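Local coordinates for protein aldehyde dehydrogenase 12 (Zea mays, PDB 6D97) that oxidises L-glutamate gamma-semialdehyde with NAD+ as the cofactor, probably the final step of proline breakdown in plants, at residues Q46-G51 with L237-G242; E203-Q208 with I229-M234. All coordinates share one frame; numbering follows the deposited sequence.

Contact 1 (Q46-G51 with L237-G242)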
ATOM      1  N   GLN A  46      12.785 -34.268 -21.912  1.00 37.08           N
ATOM      2  CA  GLN A  46      14.127 -33.747 -22.104  1.00 29.42           C
ATOM      3  C   GLN A  46      14.396 -32.597 -21.148  1.00 28.37           C
ATOM      4  O   GLN A  46      13.488 -32.020 -20.542  1.00 32.14           O
ATOM      5  CB  GLN A  46      14.329 -33.285 -23.550  1.00 30.08           C
ATOM      6  CG  GLN A  46      14.133 -34.382 -24.579  1.00 45.38           C
ATOM      7  CD  GLN A  46      14.307 -33.885 -25.994  1.00 53.98           C
ATOM      8  OE1 GLN A  46      13.350 -33.450 -26.633  1.00 54.59           O
ATOM      9  NE2 GLN A  46      15.537 -33.934 -26.491  1.00 52.14           N
ATOM     10  N   ASN A  47      15.673 -32.272 -21.027  1.00 32.00           N
ATOM     11  CA  ASN A  47      16.094 -31.073 -20.328  1.00 35.28           C
ATOM     12  C   ASN A  47      16.161 -29.907 -21.305  1.00 27.79           C
ATOM     13  O   ASN A  47      16.228 -30.085 -22.522  1.00 34.40           O
ATOM     14  CB  ASN A  47      17.455 -31.282 -19.661  1.00 30.60           C
ATOM     15  CG  ASN A  47      17.516 -32.564 -18.851  1.00 29.12           C
ATOM     16  OD1 ASN A  47      16.935 -32.657 -17.766  1.00 27.87           O
ATOM     17  ND2 ASN A  47      18.220 -33.566 -19.376  1.00 29.75           N
ATOM     18  N   PHE A  48      16.137 -28.699 -20.752  1.00 26.90           N
ATOM     19  CA  PHE A  48      16.367 -27.482 -21.515  1.00 28.76           C
ATOM     20  C   PHE A  48      17.452 -26.690 -20.807  1.00 29.95           C
ATOM     21  O   PHE A  48      17.285 -26.312 -19.642  1.00 32.60           O
ATOM     22  CB  PHE A  48      15.088 -26.652 -21.644  1.00 30.36           C
ATOM     23  CG  PHE A  48      15.178 -25.550 -22.657  1.00 28.69           C
ATOM     24  CD1 PHE A  48      14.974 -25.812 -24.000  1.00 36.17           C
ATOM     25  CD2 PHE A  48      15.453 -24.252 -22.265  1.00 27.98           C
ATOM     26  CE1 PHE A  48      15.046 -24.803 -24.933  1.00 31.62           C
ATOM     27  CE2 PHE A  48      15.526 -23.239 -23.195  1.00 26.83           C
ATOM     28  CZ  PHE A  48      15.326 -23.515 -24.531  1.00 29.02           C
ATOM     29  N   VAL A  49      18.559 -26.445 -21.501  1.00 31.42           N
ATOM     30  CA  VAL A  49      19.688 -25.739 -20.910  1.00 28.37           C
ATOM     31  C   VAL A  49      20.442 -25.028 -22.020  1.00 37.87           C
ATOM     32  O   VAL A  49      20.564 -25.539 -23.138  1.00 28.95           O
ATOM     33  CB  VAL A  49      20.603 -26.701 -20.121  1.00 36.17           C
ATOM     34  CG1 VAL A  49      21.322 -27.657 -21.061  1.00 29.19           C
ATOM     35  CG2 VAL A  49      21.601 -25.928 -19.282  1.00 27.68           C
ATOM     36  N   GLN A  50      20.928 -23.830 -21.697  1.00 31.53           N
ATOM     37  CA  GLN A  50      21.668 -22.987 -22.631  1.00 30.60           C
ATOM     38  C   GLN A  50      20.907 -22.800 -23.942  1.00 41.18           C
ATOM     39  O   GLN A  50      21.504 -22.710 -25.017  1.00 38.57           O
ATOM     40  CB  GLN A  50      23.072 -23.547 -22.877  1.00 39.03           C
ATOM     41  CG  GLN A  50      23.720 -24.120 -21.621  1.00 51.65           C
ATOM     42  CD  GLN A  50      25.137 -23.635 -21.421  1.00 55.58           C
ATOM     43  OE1 GLN A  50      25.374 -22.444 -21.225  1.00 61.16           O
ATOM     44  NE2 GLN A  50      26.090 -24.557 -21.474  1.00 58.94           N
ATOM     45  N   GLY A  51      19.577 -22.758 -23.858  1.00 38.29           N
ATOM     46  CA  GLY A  51      18.735 -22.382 -24.977  1.00 41.32           C
ATOM     47  C   GLY A  51      18.274 -23.492 -25.897  1.00 40.10           C
ATOM     48  O   GLY A  51      17.702 -23.189 -26.951  1.00 45.65           O
ATOM     49  N   LEU A 237       5.053 -24.624 -24.738  1.00 36.11           N
ATOM     50  CA  LEU A 237       4.027 -23.610 -24.956  1.00 30.43           C
ATOM     51  C   LEU A 237       4.568 -22.220 -24.649  1.00 27.31           C
ATOM     52  O   LEU A 237       4.367 -21.277 -25.424  1.00 33.33           O
ATOM     53  CB  LEU A 237       2.800 -23.925 -24.094  1.00 31.87           C
ATOM     54  CG  LEU A 237       1.532 -23.055 -24.078  1.00 27.95           C
ATOM     55  CD1 LEU A 237       0.409 -23.844 -23.406  1.00 31.35           C
ATOM     56  CD2 LEU A 237       1.709 -21.691 -23.384  1.00 38.46           C
ATOM     57  N   LEU A 238       5.256 -22.074 -23.513  1.00 26.84           N
ATOM     58  CA  LEU A 238       5.768 -20.764 -23.121  1.00 22.19           C
ATOM     59  C   LEU A 238       6.767 -20.233 -24.141  1.00 28.68           C
ATOM     60  O   LEU A 238       6.792 -19.029 -24.427  1.00 25.84           O
ATOM     61  CB  LEU A 238       6.402 -20.844 -21.732  1.00 26.69           C
ATOM     62  CG  LEU A 238       5.434 -20.931 -20.549  1.00 31.34           C
ATOM     63  CD1 LEU A 238       6.162 -21.315 -19.271  1.00 20.40           C
ATOM     64  CD2 LEU A 238       4.709 -19.602 -20.376  1.00 20.26           C
ATOM     65  N   HIS A 239       7.600 -21.115 -24.700  1.00 26.37           N
ATOM     66  CA  HIS A 239       8.509 -20.698 -25.762  1.00 31.99           C
ATOM     67  C   HIS A 239       7.737 -20.208 -26.980  1.00 30.52           C
ATOM     68  O   HIS A 239       8.105 -19.197 -27.589  1.00 33.48           O
ATOM     69  CB  HIS A 239       9.440 -21.847 -26.143  1.00 30.62           C
ATOM     70  CG  HIS A 239      10.534 -22.097 -25.152  1.00 32.26           C
ATOM     71  ND1 HIS A 239      11.012 -23.359 -24.880  1.00 34.74           N
ATOM     72  CD2 HIS A 239      11.245 -21.249 -24.373  1.00 30.07           C
ATOM     73  CE1 HIS A 239      11.971 -23.279 -23.976  1.00 29.20           C
ATOM     74  NE2 HIS A 239      12.133 -22.009 -23.650  1.00 32.31           N
ATOM     75  N   ASP A 240       6.659 -20.906 -27.343  1.00 26.65           N
ATOM     76  CA  ASP A 240       5.807 -20.442 -28.432  1.00 25.58           C
ATOM     77  C   ASP A 240       5.143 -19.109 -28.117  1.00 24.90           C
ATOM     78  O   ASP A 240       4.776 -18.381 -29.045  1.00 25.35           O
ATOM     79  CB  ASP A 240       4.736 -21.485 -28.753  1.00 40.10           C
ATOM     80  CG  ASP A 240       5.289 -22.664 -29.525  1.00 48.99           C
ATOM     81  OD1 ASP A 240       6.488 -22.627 -29.879  1.00 52.72           O
ATOM     82  OD2 ASP A 240       4.530 -23.623 -29.777  1.00 52.24           O
ATOM     83  N   CYS A 241       4.984 -18.775 -26.839  1.00 25.65           N
ATOM     84  CA  CYS A 241       4.380 -17.514 -26.436  1.00 23.26           C
ATOM     85  C   CYS A 241       5.408 -16.412 -26.218  1.00 33.13           C
ATOM     86  O   CYS A 241       5.027 -15.292 -25.864  1.00 30.46           O
ATOM     87  CB  CYS A 241       3.547 -17.709 -25.165  1.00 22.41           C
ATOM     88  SG  CYS A 241       2.084 -18.740 -25.395  1.00 34.21           S
ATOM     89  N   GLY A 242       6.693 -16.697 -26.418  1.00 29.55           N
ATOM     90  CA  GLY A 242       7.715 -15.670 -26.402  1.00 25.13           C
ATOM     91  C   GLY A 242       8.699 -15.749 -25.257  1.00 26.94           C
ATOM     92  O   GLY A 242       9.553 -14.860 -25.147  1.00 24.48           O
TER

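Contact 2 (E203-Q208 with I229-M234)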
ATOM      1  N   GLU A 203       0.597 -26.564 -11.625  1.00 35.00           N
ATOM      2  CA  GLU A 203       0.254 -25.336 -10.911  1.00 34.47           C
ATOM      3  C   GLU A 203       1.431 -24.800 -10.106  1.00 24.90           C
ATOM      4  O   GLU A 203       1.769 -23.615 -10.199  1.00 23.84           O
ATOM      5  CB  GLU A 203      -0.947 -25.587 -10.000  1.00 34.74           C
ATOM      6  CG  GLU A 203      -1.392 -24.382  -9.197  1.00 36.20           C
ATOM      7  CD  GLU A 203      -2.571 -24.702  -8.298  1.00 47.97           C
ATOM      8  OE1 GLU A 203      -3.305 -25.668  -8.599  1.00 49.74           O
ATOM      9  OE2 GLU A 203      -2.763 -23.996  -7.288  1.00 55.71           O
ATOM     10  N   ILE A 204       2.059 -25.650  -9.301  1.00 21.20           N
ATOM     11  CA  ILE A 204       3.136 -25.199  -8.420  1.00 19.34           C
ATOM     12  C   ILE A 204       4.345 -24.755  -9.241  1.00 23.52           C
ATOM     13  O   ILE A 204       4.792 -23.609  -9.082  1.00 27.03           O
ATOM     14  CB  ILE A 204       3.520 -26.280  -7.396  1.00 29.53           C
ATOM     15  CG1 ILE A 204       2.355 -26.563  -6.446  1.00 24.52           C
ATOM     16  CG2 ILE A 204       4.762 -25.859  -6.634  1.00 24.70           C
ATOM     17  CD1 ILE A 204       2.617 -27.714  -5.506  1.00 27.17           C
ATOM     18  N   PRO A 205       4.911 -25.592 -10.125  1.00 29.03           N
ATOM     19  CA  PRO A 205       6.100 -25.136 -10.868  1.00 27.80           C
ATOM     20  C   PRO A 205       5.844 -23.948 -11.783  1.00 29.40           C
ATOM     21  O   PRO A 205       6.693 -23.053 -11.862  1.00 24.21           O
ATOM     22  CB  PRO A 205       6.525 -26.385 -11.653  1.00 26.35           C
ATOM     23  CG  PRO A 205       5.329 -27.257 -11.676  1.00 20.25           C
ATOM     24  CD  PRO A 205       4.602 -27.005 -10.417  1.00 23.24           C
ATOM     25  N   LEU A 206       4.699 -23.903 -12.473  1.00 23.94           N
ATOM     26  CA  LEU A 206       4.438 -22.788 -13.384  1.00 18.67           C
ATOM     27  C   LEU A 206       4.349 -21.465 -12.634  1.00 25.74           C
ATOM     28  O   LEU A 206       4.919 -20.458 -13.069  1.00 23.16           O
ATOM     29  CB  LEU A 206       3.154 -23.030 -14.179  1.00 21.63           C
ATOM     30  CG  LEU A 206       2.656 -21.836 -15.004  1.00 22.98           C
ATOM     31  CD1 LEU A 206       3.630 -21.515 -16.125  1.00 20.86           C
ATOM     32  CD2 LEU A 206       1.259 -22.076 -15.556  1.00 21.86           C
ATOM     33  N   LEU A 207       3.640 -21.451 -11.501  1.00 21.60           N
ATOM     34  CA  LEU A 207       3.414 -20.199 -10.785  1.00 19.75           C
ATOM     35  C   LEU A 207       4.698 -19.678 -10.150  1.00 23.85           C
ATOM     36  O   LEU A 207       4.926 -18.463 -10.112  1.00 18.17           O
ATOM     37  CB  LEU A 207       2.326 -20.388  -9.729  1.00 18.81           C
ATOM     38  CG  LEU A 207       0.884 -20.083 -10.148  1.00 20.59           C
ATOM     39  CD1 LEU A 207       0.471 -20.879 -11.374  1.00 21.23           C
ATOM     40  CD2 LEU A 207      -0.081 -20.334  -8.997  1.00 28.31           C
ATOM     41  N   GLN A 208       5.550 -20.574  -9.644  1.00 24.20           N
ATOM     42  CA  GLN A 208       6.830 -20.132  -9.102  1.00 16.87           C
ATOM     43  C   GLN A 208       7.805 -19.777 -10.217  1.00 20.09           C
ATOM     44  O   GLN A 208       8.611 -18.849 -10.072  1.00 17.03           O
ATOM     45  CB  GLN A 208       7.423 -21.204  -8.182  1.00 17.13           C
ATOM     46  CG  GLN A 208       6.540 -21.589  -6.999  1.00 28.62           C
ATOM     47  CD  GLN A 208       6.518 -20.541  -5.896  1.00 31.52           C
ATOM     48  OE1 GLN A 208       7.040 -19.436  -6.055  1.00 26.86           O
ATOM     49  NE2 GLN A 208       5.914 -20.890  -4.762  1.00 25.25           N
ATOM     50  N   ILE A 229       6.929 -34.355 -17.196  1.00 34.00           N
ATOM     51  CA  ILE A 229       6.485 -34.251 -18.581  1.00 26.56           C
ATOM     52  C   ILE A 229       5.529 -33.082 -18.745  1.00 28.04           C
ATOM     53  O   ILE A 229       5.488 -32.444 -19.804  1.00 27.07           O
ATOM     54  CB  ILE A 229       5.847 -35.580 -19.045  1.00 35.07           C
ATOM     55  CG1 ILE A 229       5.691 -35.601 -20.566  1.00 27.22           C
ATOM     56  CG2 ILE A 229       4.496 -35.811 -18.370  1.00 30.91           C
ATOM     57  CD1 ILE A 229       5.451 -36.992 -21.142  1.00 29.01           C
ATOM     58  N   VAL A 230       4.775 -32.756 -17.693  1.00 30.42           N
ATOM     59  CA  VAL A 230       3.763 -31.709 -17.787  1.00 28.19           C
ATOM     60  C   VAL A 230       4.425 -30.353 -17.982  1.00 31.73           C
ATOM     61  O   VAL A 230       4.121 -29.621 -18.931  1.00 40.07           O
ATOM     62  CB  VAL A 230       2.863 -31.718 -16.541  1.00 27.63           C
ATOM     63  CG1 VAL A 230       1.894 -30.547 -16.587  1.00 22.34           C
ATOM     64  CG2 VAL A 230       2.119 -33.038 -16.445  1.00 23.51           C
ATOM     65  N   MET A 231       5.348 -29.999 -17.082  1.00 24.92           N
ATOM     66  CA  MET A 231       6.040 -28.722 -17.215  1.00 26.56           C
ATOM     67  C   MET A 231       6.887 -28.674 -18.474  1.00 22.91           C
ATOM     68  O   MET A 231       7.108 -27.592 -19.027  1.00 29.18           O
ATOM     69  CB  MET A 231       6.910 -28.447 -15.991  1.00 27.54           C
ATOM     70  CG  MET A 231       6.199 -27.669 -14.916  1.00 31.24           C
ATOM     71  SD  MET A 231       5.308 -26.217 -15.512  1.00 31.24           S
ATOM     72  CE  MET A 231       6.667 -25.132 -15.929  1.00 24.71           C
ATOM     73  N   GLU A 232       7.371 -29.826 -18.943  1.00 23.74           N
ATOM     74  CA  GLU A 232       8.107 -29.848 -20.201  1.00 25.00           C
ATOM     75  C   GLU A 232       7.221 -29.378 -21.347  1.00 24.71           C
ATOM     76  O   GLU A 232       7.629 -28.544 -22.163  1.00 32.06           O
ATOM     77  CB  GLU A 232       8.647 -31.254 -20.467  1.00 29.78           C
ATOM     78  CG  GLU A 232       9.862 -31.276 -21.377  1.00 38.62           C
ATOM     79  CD  GLU A 232       9.662 -32.123 -22.613  1.00 48.09           C
ATOM     80  OE1 GLU A 232      10.516 -32.992 -22.881  1.00 46.12           O
ATOM     81  OE2 GLU A 232       8.651 -31.922 -23.317  1.00 56.58           O
ATOM     82  N   GLN A 233       5.990 -29.892 -21.407  1.00 24.76           N
ATOM     83  CA  GLN A 233       5.029 -29.418 -22.399  1.00 31.86           C
ATOM     84  C   GLN A 233       4.666 -27.959 -22.163  1.00 24.12           C
ATOM     85  O   GLN A 233       4.512 -27.188 -23.117  1.00 30.42           O
ATOM     86  CB  GLN A 233       3.777 -30.295 -22.371  1.00 27.67           C
ATOM     87  CG  GLN A 233       4.056 -31.763 -22.633  1.00 37.83           C
ATOM     88  CD  GLN A 233       4.699 -31.996 -23.985  1.00 38.90           C
ATOM     89  OE1 GLN A 233       4.127 -31.669 -25.023  1.00 40.68           O
ATOM     90  NE2 GLN A 233       5.900 -32.556 -23.978  1.00 39.21           N
ATOM     91  N   MET A 234       4.531 -27.557 -20.897  1.00 25.02           N
ATOM     92  CA  MET A 234       4.198 -26.166 -20.600  1.00 24.82           C
ATOM     93  C   MET A 234       5.310 -25.225 -21.050  1.00 33.85           C
ATOM     94  O   MET A 234       5.040 -24.124 -21.544  1.00 30.50           O
ATOM     95  CB  MET A 234       3.917 -26.003 -19.107  1.00 22.37           C
ATOM     96  CG  MET A 234       3.443 -24.614 -18.730  1.00 22.13           C
ATOM     97  SD  MET A 234       1.859 -24.217 -19.487  1.00 29.57           S
ATOM     98  CE  MET A 234       1.960 -22.432 -19.497  1.00 26.76           C
TER

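Contact 1 (Q46-G51 with L237-G242)
F48 and H239 carry the whole of this contact, one ring reaching from strand 43-49 and the other from the last turn of helix 229-240. It is a worked example of how a strand and a helix end, far apart in sequence, can touch through a single aromatic pair.

The aromatic interaction comes first. The two side chains approach from opposite directions, and H239 sets CE1 over one face of the phenyl ring, offset toward the rim, with NE2 close by. H239 CE1 lies 3.4 Å from F48 CZ, and H239 NE2 is 3.6 Å from F48 CE2. The ring centroids are 4.5 Å apart and the planes are turned 43° against each other, an oblique pairing. The CB of F48 already points at the helix, and chi1 of -167° puts CG opposite the main-chain N, extending the ring in that direction. W53 meets the same phenyl ring edge-to-face.

Backbone bonding sets the platforms. F48 pairs through its main chain with F250, which ties strand 43-49 to strand 249-251 at the edge of the parallel sheet. Beyond H239 the helix closes in a Schellman motif: G242, at positive phi, gives its N to H239 O at 3.1 Å. The residue that supplies the imidazole therefore also takes part in terminating the helix.

No hydrogen bond or salt bridge crosses between 46-51 and 237-242, and just 82 Å² is buried. Cohesion between the segments probably comes from dispersion and from the electrostatics of the rings. CE1, bonded to two nitrogens, is probably the most electron-poor carbon of the imidazole, and its place over the phenyl pi cloud is consistent with a weak favourable attraction that would strengthen if the histidine were protonated.

Contact 2 (E203-Q208 with I229-M234)
M231 meets P205 and L206; the CA atoms of M231 and L206, 7.2 Å apart, are the nearest such pair across the segments. Its CG presses on the proline ring, 3.4 Å from P205 CG, a carbon pair closer than ordinary van der Waals contact. Bends at chi2 (-47°) and chi3 (-71°) then fold the thioether along helix 203-214, bringing M231 SD to 3.9 Å from L206 N and the terminal methyl over L206 CA.

One helical turn on, M234 takes the leucine side chain itself. The two side chains cross at about a right angle, and M234 CE touches both branches of L206, with CD1 at 3.9 Å. All four residues are buried, their side chains meet by apolar packing, and no hydrogen bond crosses.

The segment axes pass 10.1 Å apart at a crossing angle of -39°. Helix 203-214 links strand 191-196 to strand 218-223, and helix 229-240 links that strand to 249-251, consecutive beta-alpha-beta crossovers of the Rossmann-type NAD-binding domain. P205 and M231 both rest on L221 and V223 of strand 218-223, which the two crossovers share, while L206 meets S152 of helix 142-157 and M234 meets F130 of helix 124-137.

In the fold
Both contacts use helix 229-240, each at a different level. Contact 2 lies on its first turns, in the interior, where aliphatic and thioether groups pack together between crossover helices and P205 approaches the NAD-binding T196. Contact 1 lies at its C-terminal end, farther from the chain centre and partly buried, and sets one oblique aromatic pair between the helix end and a strand from the N-terminal region, which also bonds to strand 249-251. Contact 2 is nested within the loop that contact 1 closes. Packing of L238 against L206 connects them, as does a probable hydrogen bond from Q46 N to E232 OE1; neither contact has a hydrogen bond across its own segments, but this one joins them.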